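Local coordinates for tyrosine specific protein phosphatase (Trypanosoma cruzi, PDB 4AZ1), which probably removes phosphate from phosphotyrosine residues of protein substrates, at residues Y173-R178 / P183-Q188; S114-V119 / D131-E136; F7-L12 / E19-E24. All coordinates share one frame; numbering follows the deposited sequence.

In the fold
Contacts 1 and 2 meet in the mixed sheet of the phosphatase domain, whereas contact 3 lies on the opposite side of the chain's centre, about 43 Å from contact 1 between centres. Contact 1 is a partly buried beta hairpin held by backbone hydrogen bonds. Contact 2 is wholly buried and relies on side chains alone, setting a loop against strand 115-118. The two join directly: Thr187 of contact 1 bonds through its backbone to Ser114 and Val116 of contact 2. Contact 3, also buried though far out from the centre, folds the N-terminal residues against helix 14-30 and mixes aromatic packing with a charged network.

Contact 1: Y173-R178 / P183-Q188; sequences YLILQR and PHKFTQ
Leu174 and Phe186 face each other in the beta hairpin of strands 169-177 and 184-191, part of the mixed sheet of the phosphatase domain. Leu174 N donates to Phe186 O at 2.9 Å, and Phe186 N returns a bond to Leu174 O. Leu176 and His184 repeat the exchange, with 2.7 Å from Leu176 N to His184 O and an equally short return bond. Two non-hydrogen-bonded pairs, Tyr173 with Thr187 and Ile175 with Lys185, alternate with them. Over residues 173-177 and 184-188 the strand directions lie 146° apart, antiparallel with a twist.

The Phe186 ring gathers the buried side of the hairpin. Its CG sits between the backbone N and the carbonyl carbon (chi1 79°), a torsion that swings the ring across to the partner strand. Leu174 CB lies over one face of the ring, a CH-pi contact 4.1 Å from the centroid, while Leu174 CD1 reaches Phe186 CZ at 3.6 Å. Leu176 CD1 approaches obliquely, 3.7 Å from Phe186 CE1. On the other face of the sheet, Ile175 runs alongside both Lys185 and Pro183, its CG2 against Pro183 CB. Tyr173 lies beside Thr187, whose OG1 meets the ring edge 3.4 Å from Tyr173 CD1.

Farther out, Leu108 of helix 101-110 touches both Leu176 and Phe186, so the helix covers the face that carries Leu174, Leu176 and Phe186, and Val116 of the next strand also packs on Phe186. Lys159 makes a cation-pi contact with Tyr173 on the opposite side, and His184 NE2 is hydrogen-bonded to Ile113 O. One residue past Thr187, Gln188 rests its CB on Leu174 CD1 at 4.1 Å and bends so that OE1 takes a hydrogen bond from Arg172 NH1.

Contact 2: S114-V119 / D131-E136; sequences SLVIMV and DRYWPE
Met118 meets Trp134, and Val116 meets Tyr133, across a wide gap between strand 115-118 and the irregular loop of residues 131-136: even the nearest CA atoms, Met118 CA and Arg132 CA, are 10.9 Å apart, and side chains alone bridge the interval. Met118 spans it fully extended, with CG anti to the backbone N (chi1 176°), and crosses the Trp134 side chain at about a right angle. Its SD comes 3.6 Å from Trp134 CZ3, a Met-aromatic contact made obliquely to the six-membered ring. Tyr133 reaches from the loop toward the strand, so that its OH lies 3.6 Å from Val116 CG1.

The loop prepares its own aromatic pair. The Tyr133 ring has Trp134 CE3 over its centre, and Arg132 CG covers a face of the indole. Arg132 NH1 then closes back on Trp134 O with a bond of 2.9 Å lying in the guanidinium plane, which should fix the turn of the loop. The Tyr133 hydroxyl is hydrogen-bonded to His225 NE2 and Gln188 NE2.

Tyr133, Trp134 and Pro135 are the YWP of a conserved motif of protein tyrosine phosphatases, and His225 opens the HCX5R signature of their phosphate-binding loop.

Contact 3: F7-L12 / E19-E24; sequences FPFTKL and ERVQRE
Phe9 and Arg20 bring the two backbones nearest, with 8.8 Å between Phe9 CA and Arg20 CA, where the short 3-10 segment 8-10 lies beside helix 14-30. Arg20 extends from CG to NE, and its CG stands anti to the backbone N (chi1 167°), which carries the guanidinium out from the helix to the phenylalanine. The two flat groups are turned 87° apart. Phe9 presents an edge: its CD1 sits over one face of the guanidinium, toward the rim, 3.8 Å from Arg20 NE. The ring edge thus meets the guanidinium face nearly at right angles.

Farther round the ring, Val21 CG2 touches Phe9 CZ at 3.8 Å and lies equally close to CE1. Leu12 completes the contact from the far end of the segment, crossing the arginine chain with CD1 4.0 Å from Arg20 CD. The turn that offers these side chains is held by its own backbone, Lys11 N bonding to Pro8 O at 2.8 Å. Phe7 takes Phe9 CB over one face of its ring.

One helical turn on, Glu24 forms a salt bridge with Arg20, its OE2 2.9 Å from Arg20 NE. The bond is bent, 130° at the hydrogen, and reaches the oxygen from above the carboxylate plane. Asp253 forms a second salt bridge, with Arg20 NH1, while Tyr281 OH of helix 274-288 is hydrogen-bonded to both Arg20 NH2 and Glu24 OE1, and the Tyr281 ring stacks on Phe9. Tyr277 OH is also bonded to Glu24 OE1.

All three guanidinium nitrogens therefore have polar partners while aromatic and aliphatic carbons pack around them. Two neighbouring carboxylates probably offset the cost of burying the Arg20 charge. The network ties helix 14-30 to helix 274-288, and Phe9, stacked on Tyr281, brings in the N-terminal segment through apolar contact.

Contact 1: Y173-R178 / P183-Q188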
# COMPACT_ATOMS: atom_id res chain seq x y z
N TYR A 173 -6.06 -17.05 -7.88
CA TYR A 173 -6.18 -17.74 -6.60
C TYR A 173 -4.96 -17.34 -5.79
O TYR A 173 -3.81 -17.58 -6.18
CB TYR A 173 -6.30 -19.27 -6.81
CG TYR A 173 -7.45 -19.60 -7.75
CD1 TYR A 173 -8.76 -19.64 -7.29
CD2 TYR A 173 -7.22 -19.81 -9.10
CE1 TYR A 173 -9.82 -19.90 -8.15
CE2 TYR A 173 -8.26 -20.08 -9.97
CZ TYR A 173 -9.56 -20.12 -9.49
OH TYR A 173 -10.60 -20.38 -10.35
N LEU A 174 -5.22 -16.71 -4.65
CA LEU A 174 -4.20 -15.97 -3.94
C LEU A 174 -4.08 -16.45 -2.49
O LEU A 174 -5.01 -17.03 -1.92
CB LEU A 174 -4.53 -14.47 -4.00
CG LEU A 174 -4.51 -13.88 -5.42
CD1 LEU A 174 -5.19 -12.51 -5.48
CD2 LEU A 174 -3.06 -13.78 -5.94
N ILE A 175 -2.91 -16.21 -1.91
CA ILE A 175 -2.69 -16.52 -0.50
C ILE A 175 -2.15 -15.28 0.21
O ILE A 175 -1.10 -14.75 -0.16
CB ILE A 175 -1.72 -17.72 -0.33
CG1 ILE A 175 -2.28 -18.96 -1.04
CG2 ILE A 175 -1.50 -18.02 1.13
CD1 ILE A 175 -1.36 -20.20 -0.96
N LEU A 176 -2.89 -14.81 1.21
CA LEU A 176 -2.43 -13.70 2.04
C LEU A 176 -1.79 -14.25 3.30
O LEU A 176 -2.34 -15.17 3.93
CB LEU A 176 -3.60 -12.80 2.43
CG LEU A 176 -3.90 -11.65 1.47
CD1 LEU A 176 -5.24 -11.00 1.80
CD2 LEU A 176 -2.77 -10.65 1.55
N GLN A 177 -0.62 -13.71 3.67
CA GLN A 177 0.03 -14.14 4.88
C GLN A 177 0.70 -12.99 5.66
O GLN A 177 1.27 -12.07 5.06
CB GLN A 177 1.07 -15.23 4.57
CG GLN A 177 1.39 -16.10 5.79
CD GLN A 177 2.39 -17.20 5.48
OE1 GLN A 177 2.79 -17.39 4.32
NE2 GLN A 177 2.80 -17.94 6.51
N ARG A 178 0.60 -13.06 6.99
CA ARG A 178 1.40 -12.23 7.89
C ARG A 178 2.37 -13.17 8.58
O ARG A 178 2.06 -14.35 8.76
CB ARG A 178 0.55 -11.55 8.98
CG ARG A 178 -0.69 -10.81 8.49
CD ARG A 178 -1.34 -10.04 9.63
NE ARG A 178 -0.78 -8.69 9.76
CZ ARG A 178 -1.39 -7.59 9.33
NH1 ARG A 178 -2.57 -7.66 8.75
NH2 ARG A 178 -0.80 -6.41 9.48
N PRO A 183 -1.85 -18.66 7.03
CA PRO A 183 -2.16 -18.09 5.71
C PRO A 183 -3.67 -18.07 5.45
O PRO A 183 -4.41 -18.87 6.02
CB PRO A 183 -1.46 -19.04 4.73
CG PRO A 183 -1.17 -20.31 5.51
CD PRO A 183 -1.03 -19.89 6.94
N HIS A 184 -4.11 -17.15 4.60
CA HIS A 184 -5.51 -17.08 4.21
C HIS A 184 -5.64 -17.08 2.69
O HIS A 184 -5.11 -16.19 2.01
CB HIS A 184 -6.20 -15.84 4.79
CG HIS A 184 -7.59 -15.62 4.27
ND1 HIS A 184 -8.66 -16.40 4.65
CD2 HIS A 184 -8.09 -14.72 3.39
CE1 HIS A 184 -9.75 -15.99 4.03
NE2 HIS A 184 -9.43 -14.97 3.26
N LYS A 185 -6.34 -18.09 2.16
CA LYS A 185 -6.58 -18.19 0.72
C LYS A 185 -7.82 -17.40 0.33
O LYS A 185 -8.80 -17.36 1.08
CB LYS A 185 -6.76 -19.65 0.31
CG LYS A 185 -5.53 -20.51 0.54
CD LYS A 185 -5.76 -21.93 0.06
CE LYS A 185 -4.48 -22.75 0.18
NZ LYS A 185 -4.65 -24.11 -0.38
N PHE A 186 -7.78 -16.77 -0.83
CA PHE A 186 -8.96 -16.13 -1.39
C PHE A 186 -8.87 -16.09 -2.91
O PHE A 186 -7.79 -16.27 -3.49
CB PHE A 186 -9.20 -14.74 -0.77
CG PHE A 186 -8.33 -13.65 -1.34
CD1 PHE A 186 -7.02 -13.47 -0.89
CD2 PHE A 186 -8.82 -12.79 -2.33
CE1 PHE A 186 -6.22 -12.45 -1.41
CE2 PHE A 186 -8.03 -11.77 -2.86
CZ PHE A 186 -6.73 -11.60 -2.39
N THR A 187 -10.02 -15.89 -3.55
CA THR A 187 -10.08 -15.79 -5.00
C THR A 187 -10.41 -14.34 -5.39
O THR A 187 -11.36 -13.75 -4.86
CB THR A 187 -11.13 -16.77 -5.56
OG1 THR A 187 -10.86 -18.09 -5.06
CG2 THR A 187 -11.11 -16.80 -7.07
N GLN A 188 -9.61 -13.75 -6.28
CA GLN A 188 -9.99 -12.49 -6.93
C GLN A 188 -10.42 -12.77 -8.37
O GLN A 188 -9.73 -13.48 -9.10
CB GLN A 188 -8.86 -11.44 -6.91
CG GLN A 188 -9.30 -10.07 -7.44
CD GLN A 188 -8.41 -9.58 -8.59
OE1 GLN A 188 -7.77 -10.38 -9.29
NE2 GLN A 188 -8.37 -8.26 -8.80

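Contact 2: S114-V119 / D131-E136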
# COMPACT_ATOMS: atom_id res chain seq x y z
N SER A 114 -13.38 -14.25 1.33
CA SER A 114 -13.14 -15.39 0.46
C SER A 114 -13.19 -15.03 -1.04
O SER A 114 -12.58 -15.71 -1.87
CB SER A 114 -14.09 -16.55 0.82
OG SER A 114 -14.31 -17.42 -0.28
N LEU A 115 -13.89 -13.94 -1.38
CA LEU A 115 -14.09 -13.60 -2.78
C LEU A 115 -14.08 -12.09 -3.01
O LEU A 115 -14.82 -11.33 -2.38
CB LEU A 115 -15.41 -14.20 -3.32
CG LEU A 115 -15.83 -13.80 -4.74
CD1 LEU A 115 -14.80 -14.26 -5.76
CD2 LEU A 115 -17.21 -14.36 -5.10
N VAL A 116 -13.20 -11.68 -3.92
CA VAL A 116 -13.08 -10.30 -4.33
C VAL A 116 -13.41 -10.22 -5.80
O VAL A 116 -12.83 -10.94 -6.62
CB VAL A 116 -11.64 -9.79 -4.14
CG1 VAL A 116 -11.48 -8.41 -4.82
CG2 VAL A 116 -11.31 -9.71 -2.65
N ILE A 117 -14.36 -9.35 -6.15
CA ILE A 117 -14.70 -9.17 -7.54
C ILE A 117 -14.34 -7.77 -7.96
O ILE A 117 -14.75 -6.80 -7.31
CB ILE A 117 -16.19 -9.40 -7.79
CG1 ILE A 117 -16.55 -10.84 -7.45
CG2 ILE A 117 -16.55 -9.08 -9.26
CD1 ILE A 117 -17.99 -11.17 -7.74
N MET A 118 -13.54 -7.67 -9.03
CA MET A 118 -13.07 -6.40 -9.54
C MET A 118 -13.69 -6.21 -10.92
O MET A 118 -13.46 -7.02 -11.83
CB MET A 118 -11.53 -6.41 -9.63
CG MET A 118 -10.96 -5.15 -10.25
SD MET A 118 -9.16 -5.25 -10.32
CE MET A 118 -8.83 -3.76 -11.27
N VAL A 119 -14.49 -5.15 -11.08
CA VAL A 119 -15.22 -4.92 -12.32
C VAL A 119 -14.70 -3.70 -13.09
O VAL A 119 -15.45 -2.78 -13.43
CB VAL A 119 -16.76 -4.78 -12.05
CG1 VAL A 119 -17.52 -4.85 -13.34
CG2 VAL A 119 -17.23 -5.92 -11.17
N ASP A 131 -5.37 0.37 -9.04
CA ASP A 131 -3.96 0.07 -8.83
C ASP A 131 -3.80 -1.41 -8.49
O ASP A 131 -4.55 -1.95 -7.67
CB ASP A 131 -3.38 0.94 -7.71
CG ASP A 131 -3.20 2.39 -8.14
OD1 ASP A 131 -2.18 2.70 -8.79
OD2 ASP A 131 -4.08 3.23 -7.82
N ARG A 132 -2.82 -2.05 -9.12
CA ARG A 132 -2.59 -3.48 -8.91
C ARG A 132 -2.27 -3.85 -7.46
O ARG A 132 -1.41 -3.22 -6.80
CB ARG A 132 -1.46 -3.97 -9.83
CG ARG A 132 -1.20 -5.48 -9.71
CD ARG A 132 -0.24 -5.95 -10.79
NE ARG A 132 0.95 -5.12 -10.82
CZ ARG A 132 1.98 -5.26 -9.98
NH1 ARG A 132 1.97 -6.22 -9.06
NH2 ARG A 132 3.04 -4.46 -10.07
N TYR A 133 -2.95 -4.87 -6.95
CA TYR A 133 -2.63 -5.38 -5.62
C TYR A 133 -2.35 -6.88 -5.62
O TYR A 133 -2.28 -7.51 -4.56
CB TYR A 133 -3.75 -5.01 -4.63
CG TYR A 133 -5.13 -5.38 -5.12
CD1 TYR A 133 -5.64 -6.65 -4.91
CD2 TYR A 133 -5.93 -4.45 -5.76
CE1 TYR A 133 -6.92 -7.00 -5.34
CE2 TYR A 133 -7.22 -4.79 -6.20
CZ TYR A 133 -7.70 -6.07 -5.99
OH TYR A 133 -8.96 -6.41 -6.41
N TRP A 134 -2.18 -7.45 -6.81
CA TRP A 134 -1.89 -8.89 -6.95
C TRP A 134 -0.54 -9.07 -7.64
O TRP A 134 -0.10 -8.19 -8.36
CB TRP A 134 -2.99 -9.57 -7.77
CG TRP A 134 -3.15 -8.96 -9.13
CD1 TRP A 134 -2.46 -9.27 -10.27
CD2 TRP A 134 -4.06 -7.92 -9.48
NE1 TRP A 134 -2.89 -8.48 -11.31
CE2 TRP A 134 -3.87 -7.64 -10.85
CE3 TRP A 134 -5.03 -7.19 -8.77
CZ2 TRP A 134 -4.62 -6.67 -11.53
CZ3 TRP A 134 -5.77 -6.22 -9.45
CH2 TRP A 134 -5.56 -5.97 -10.81
N PRO A 135 0.12 -10.23 -7.41
CA PRO A 135 1.40 -10.46 -8.08
C PRO A 135 1.19 -10.64 -9.57
O PRO A 135 0.19 -11.25 -9.97
CB PRO A 135 1.91 -11.79 -7.48
CG PRO A 135 0.96 -12.12 -6.32
CD PRO A 135 -0.32 -11.39 -6.60
N GLU A 136 2.11 -10.13 -10.38
CA GLU A 136 2.03 -10.31 -11.81
C GLU A 136 2.48 -11.72 -12.17
O GLU A 136 3.48 -12.22 -11.61
CB GLU A 136 2.92 -9.30 -12.54
CG GLU A 136 2.37 -7.89 -12.63
CD GLU A 136 3.26 -6.99 -13.47
OE1 GLU A 136 4.49 -6.93 -13.19
OE2 GLU A 136 2.75 -6.36 -14.42

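Contact 3: F7-L12 / E19-E24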
# COMPACT_ATOMS: atom_id res chain seq x y z
N PHE A 7 -43.38 -9.17 -13.61
CA PHE A 7 -42.41 -8.28 -14.23
C PHE A 7 -42.93 -7.65 -15.52
O PHE A 7 -42.46 -7.96 -16.61
CB PHE A 7 -41.11 -9.04 -14.50
CG PHE A 7 -39.93 -8.15 -14.74
CD1 PHE A 7 -39.54 -7.24 -13.77
CD2 PHE A 7 -39.22 -8.23 -15.92
CE1 PHE A 7 -38.44 -6.41 -13.98
CE2 PHE A 7 -38.11 -7.41 -16.14
CZ PHE A 7 -37.73 -6.49 -15.16
N PRO A 8 -43.90 -6.72 -15.39
CA PRO A 8 -44.56 -6.14 -16.56
C PRO A 8 -43.67 -5.29 -17.47
O PRO A 8 -44.13 -4.90 -18.55
CB PRO A 8 -45.70 -5.30 -15.95
CG PRO A 8 -45.31 -5.08 -14.53
CD PRO A 8 -44.49 -6.25 -14.12
N PHE A 9 -42.42 -5.03 -17.07
CA PHE A 9 -41.46 -4.29 -17.89
C PHE A 9 -41.31 -4.89 -19.30
O PHE A 9 -41.05 -4.18 -20.28
CB PHE A 9 -40.10 -4.28 -17.18
CG PHE A 9 -39.05 -3.45 -17.86
CD1 PHE A 9 -38.96 -2.08 -17.61
CD2 PHE A 9 -38.12 -4.04 -18.71
CE1 PHE A 9 -37.97 -1.31 -18.22
CE2 PHE A 9 -37.13 -3.27 -19.33
CZ PHE A 9 -37.06 -1.90 -19.08
N THR A 10 -41.47 -6.21 -19.39
CA THR A 10 -41.31 -6.89 -20.67
C THR A 10 -42.52 -6.71 -21.58
O THR A 10 -42.50 -7.11 -22.74
CB THR A 10 -41.05 -8.41 -20.50
OG1 THR A 10 -42.09 -8.98 -19.69
CG2 THR A 10 -39.70 -8.65 -19.84
N LYS A 11 -43.58 -6.12 -21.04
CA LYS A 11 -44.78 -5.87 -21.84
C LYS A 11 -44.73 -4.53 -22.57
O LYS A 11 -45.49 -4.30 -23.52
CB LYS A 11 -46.03 -5.93 -20.96
CG LYS A 11 -46.41 -7.34 -20.51
CD LYS A 11 -47.85 -7.37 -20.00
CE LYS A 11 -48.18 -8.70 -19.34
NZ LYS A 11 -47.75 -9.89 -20.15
N LEU A 12 -43.85 -3.65 -22.12
CA LEU A 12 -43.73 -2.30 -22.69
C LEU A 12 -42.99 -2.33 -24.02
O LEU A 12 -42.13 -3.19 -24.24
CB LEU A 12 -42.96 -1.39 -21.73
CG LEU A 12 -43.49 -1.17 -20.31
CD1 LEU A 12 -42.43 -0.45 -19.48
CD2 LEU A 12 -44.81 -0.38 -20.33
N GLU A 19 -37.65 4.85 -21.86
CA GLU A 19 -38.15 6.02 -21.16
C GLU A 19 -38.44 5.78 -19.68
O GLU A 19 -38.24 6.67 -18.85
CB GLU A 19 -39.42 6.53 -21.86
CG GLU A 19 -39.15 7.20 -23.20
CD GLU A 19 -40.41 7.75 -23.86
OE1 GLU A 19 -41.48 7.73 -23.21
OE2 GLU A 19 -40.31 8.20 -25.02
N ARG A 20 -38.95 4.60 -19.35
CA ARG A 20 -39.18 4.24 -17.96
C ARG A 20 -37.85 4.14 -17.19
O ARG A 20 -37.75 4.63 -16.06
CB ARG A 20 -39.95 2.93 -17.85
CG ARG A 20 -39.93 2.36 -16.44
CD ARG A 20 -40.82 1.16 -16.25
NE ARG A 20 -40.39 0.39 -15.09
CZ ARG A 20 -41.02 -0.65 -14.57
NH1 ARG A 20 -42.16 -1.07 -15.11
NH2 ARG A 20 -40.52 -1.27 -13.51
N VAL A 21 -36.85 3.52 -17.80
CA VAL A 21 -35.54 3.43 -17.14
C VAL A 21 -34.98 4.83 -16.88
O VAL A 21 -34.60 5.15 -15.76
CB VAL A 21 -34.51 2.59 -17.93
CG1 VAL A 21 -33.16 2.53 -17.16
CG2 VAL A 21 -35.03 1.17 -18.13
N GLN A 22 -34.96 5.67 -17.91
CA GLN A 22 -34.47 7.04 -17.73
C GLN A 22 -35.24 7.77 -16.62
O GLN A 22 -34.64 8.40 -15.75
CB GLN A 22 -34.51 7.82 -19.05
CG GLN A 22 -34.02 9.27 -18.92
CD GLN A 22 -32.53 9.38 -18.52
OE1 GLN A 22 -31.64 9.25 -19.37
NE2 GLN A 22 -32.26 9.63 -17.24
N ARG A 23 -36.57 7.65 -16.64
CA ARG A 23 -37.42 8.30 -15.64
C ARG A 23 -37.11 7.83 -14.21
O ARG A 23 -37.00 8.64 -13.30
CB ARG A 23 -38.89 8.01 -15.97
CG ARG A 23 -39.88 8.81 -15.15
CD ARG A 23 -41.31 8.42 -15.53
NE ARG A 23 -41.59 7.04 -15.16
CZ ARG A 23 -41.95 6.09 -16.02
NH1 ARG A 23 -42.08 6.37 -17.32
NH2 ARG A 23 -42.18 4.86 -15.57
N GLU A 24 -36.96 6.51 -14.03
CA GLU A 24 -36.63 5.97 -12.71
C GLU A 24 -35.25 6.41 -12.24
O GLU A 24 -35.07 6.75 -11.07
CB GLU A 24 -36.69 4.44 -12.73
CG GLU A 24 -38.12 3.87 -12.67
CD GLU A 24 -38.13 2.35 -12.79
OE1 GLU A 24 -37.03 1.72 -12.77
OE2 GLU A 24 -39.23 1.79 -12.88